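Local coordinates for small ribosomal subunit protein bS6 (Thermotoga maritima, PDB 1VMB) that probably binds 16S ribosomal RNA together with protein bS18, as a structural component of the small ribosomal subunit, at residues Glu94-Tyr97 / Arg98-Glu102. Residues are numbered along the deposited sequence; the frame is centred on the assembly and turned at random.
Sequences ENFY and RVTPE
Arg-98 turns back along helix 91-98 to meet Glu-94, one helical turn earlier. Its backbone N bonds Glu-94 O at 2.9 Å. Its side chain runs extended from CG to NE, then holds the carboxylate side-on. Arg-98 NE (2.9 Å) and NH2 (3.1 Å) both donate to Glu-94 OE2, a salt bridge, NE along the anti lone pair. The oxygen lies in the guanidinium plane, but the carboxylate is turned 82° against it. Trp-106 NE1 of strand 103-110 donates to Glu-94 OE1. Val-99 N makes a weak bond to Asn-95 O and a better one, 3.2 Å, to Phe-96 O. Thr-100, in the loop leading to strand 103-110 of the four-stranded antiparallel sheet in this ferredoxin-like bS6 fold, bonds through its N to Tyr-97 O at 3.1 Å. Its OG1 lies anti to the carbonyl carbon (chi1 -60°), which turns it toward Phe-96. Thr-100 OG1 donates to Phe-96 O (2.8 Å). Val-99 N and Thr-100 OG1 reach Phe-96 O from opposite faces of its plane. OG1 also sits over the centre of the Phe-96 ring, which packs on Val-43 and Ile-46 of helix 33-51. The hydroxyl gives Phe-96 O a second donor, and arginine and indole probably fix the carboxylate through its two oxygens.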
loop_
_atom_site.group_PDB
_atom_site.type_symbol
_atom_site.label_atom_id
_atom_site.label_comp_id
_atom_site.label_asym_id
_atom_site.label_seq_id
_atom_site.Cartn_x
_atom_site.Cartn_y
_atom_site.Cartn_z
ATOM N N GLU A 94 -3.814 7.071 4.600
ATOM C CA GLU A 94 -2.707 7.766 5.207
ATOM C C GLU A 94 -2.778 7.780 6.706
ATOM O O GLU A 94 -1.782 7.520 7.414
ATOM C CB GLU A 94 -2.698 9.177 4.651
ATOM C CG GLU A 94 -1.661 10.069 5.280
ATOM C CD GLU A 94 -0.239 9.784 4.850
ATOM O OE1 GLU A 94 -0.032 9.060 3.850
ATOM O OE2 GLU A 94 0.663 10.341 5.537
ATOM N N ASN A 95 -3.970 8.056 7.222
ATOM C CA ASN A 95 -4.185 8.090 8.682
ATOM C C ASN A 95 -4.019 6.736 9.351
ATOM O O ASN A 95 -3.496 6.663 10.472
ATOM C CB ASN A 95 -5.525 8.717 9.006
ATOM C CG ASN A 95 -5.518 10.212 8.770
ATOM O OD1 ASN A 95 -4.470 10.812 8.513
ATOM N ND2 ASN A 95 -6.676 10.817 8.854
ATOM N N PHE A 96 -4.420 5.644 8.710
ATOM C CA PHE A 96 -4.103 4.286 9.231
ATOM C C PHE A 96 -2.588 4.114 9.365
ATOM O O PHE A 96 -2.065 3.698 10.394
ATOM C CB PHE A 96 -4.666 3.168 8.324
ATOM C CG PHE A 96 -4.272 1.802 8.793
ATOM C CD1 PHE A 96 -4.908 1.282 9.842
ATOM C CD2 PHE A 96 -3.243 1.096 8.168
ATOM C CE1 PHE A 96 -4.543 0.023 10.325
ATOM C CE2 PHE A 96 -2.840 -0.158 8.682
ATOM C CZ PHE A 96 -3.523 -0.649 9.753
ATOM N N TYR A 97 -1.871 4.427 8.302
ATOM C CA TYR A 97 -0.400 4.293 8.370
ATOM C C TYR A 97 0.213 5.137 9.494
ATOM O O TYR A 97 1.083 4.653 10.252
ATOM C CB TYR A 97 0.221 4.708 7.027
ATOM C CG TYR A 97 -0.019 3.821 5.831
ATOM C CD1 TYR A 97 0.078 2.435 5.901
ATOM C CD2 TYR A 97 -0.224 4.382 4.570
ATOM C CE1 TYR A 97 -0.097 1.606 4.798
ATOM C CE2 TYR A 97 -0.373 3.544 3.436
ATOM C CZ TYR A 97 -0.331 2.180 3.559
ATOM O OH TYR A 97 -0.436 1.409 2.459
ATOM N N ARG A 98 -0.252 6.389 9.649
ATOM C CA ARG A 98 0.260 7.285 10.654
ATOM C C ARG A 98 0.183 6.729 12.080
ATOM O O ARG A 98 0.982 7.112 12.936
ATOM C CB ARG A 98 -0.450 8.609 10.572
ATOM C CG ARG A 98 -0.040 9.389 9.402
ATOM C CD ARG A 98 -0.691 10.742 9.316
ATOM N NE ARG A 98 -0.308 11.377 8.065
ATOM C CZ ARG A 98 -0.340 12.679 7.841
ATOM N NH1 ARG A 98 -0.649 13.565 8.792
ATOM N NH2 ARG A 98 -0.023 13.136 6.634
ATOM N N VAL A 99 -0.768 5.832 12.341
ATOM C CA VAL A 99 -0.986 5.305 13.718
ATOM C C VAL A 99 -0.449 3.912 13.964
ATOM O O VAL A 99 -0.627 3.389 15.044
ATOM C CB VAL A 99 -2.481 5.387 14.132
ATOM C CG1 VAL A 99 -2.983 6.853 14.031
ATOM C CG2 VAL A 99 -3.390 4.432 13.250
ATOM N N THR A 100 0.226 3.351 12.947
ATOM C CA THR A 100 0.674 1.984 12.935
ATOM C C THR A 100 2.176 1.875 12.865
ATOM O O THR A 100 2.707 1.801 11.772
ATOM C CB THR A 100 0.043 1.318 11.696
ATOM O OG1 THR A 100 -1.387 1.393 11.803
ATOM C CG2 THR A 100 0.353 -0.200 11.665
ATOM N N PRO A 101 2.866 1.912 14.011
ATOM C CA PRO A 101 4.339 1.945 14.030
ATOM C C PRO A 101 5.029 0.719 13.454
ATOM O O PRO A 101 6.207 0.794 13.100
ATOM C CB PRO A 101 4.666 2.079 15.494
ATOM C CG PRO A 101 3.466 1.700 16.217
ATOM C CD PRO A 101 2.307 2.111 15.358
ATOM N N GLU A 102 4.337 -0.394 13.389
ATOM C CA GLU A 102 4.857 -1.584 12.771
ATOM C C GLU A 102 5.117 -1.375 11.277
ATOM O O GLU A 102 5.909 -2.114 10.692
ATOM C CB GLU A 102 3.861 -2.709 12.958
ATOM C CG GLU A 102 3.705 -3.133 14.410
ATOM C CD GLU A 102 2.694 -2.318 15.217
ATOM O OE1 GLU A 102 2.002 -1.397 14.704
ATOM O OE2 GLU A 102 2.594 -2.617 16.431
#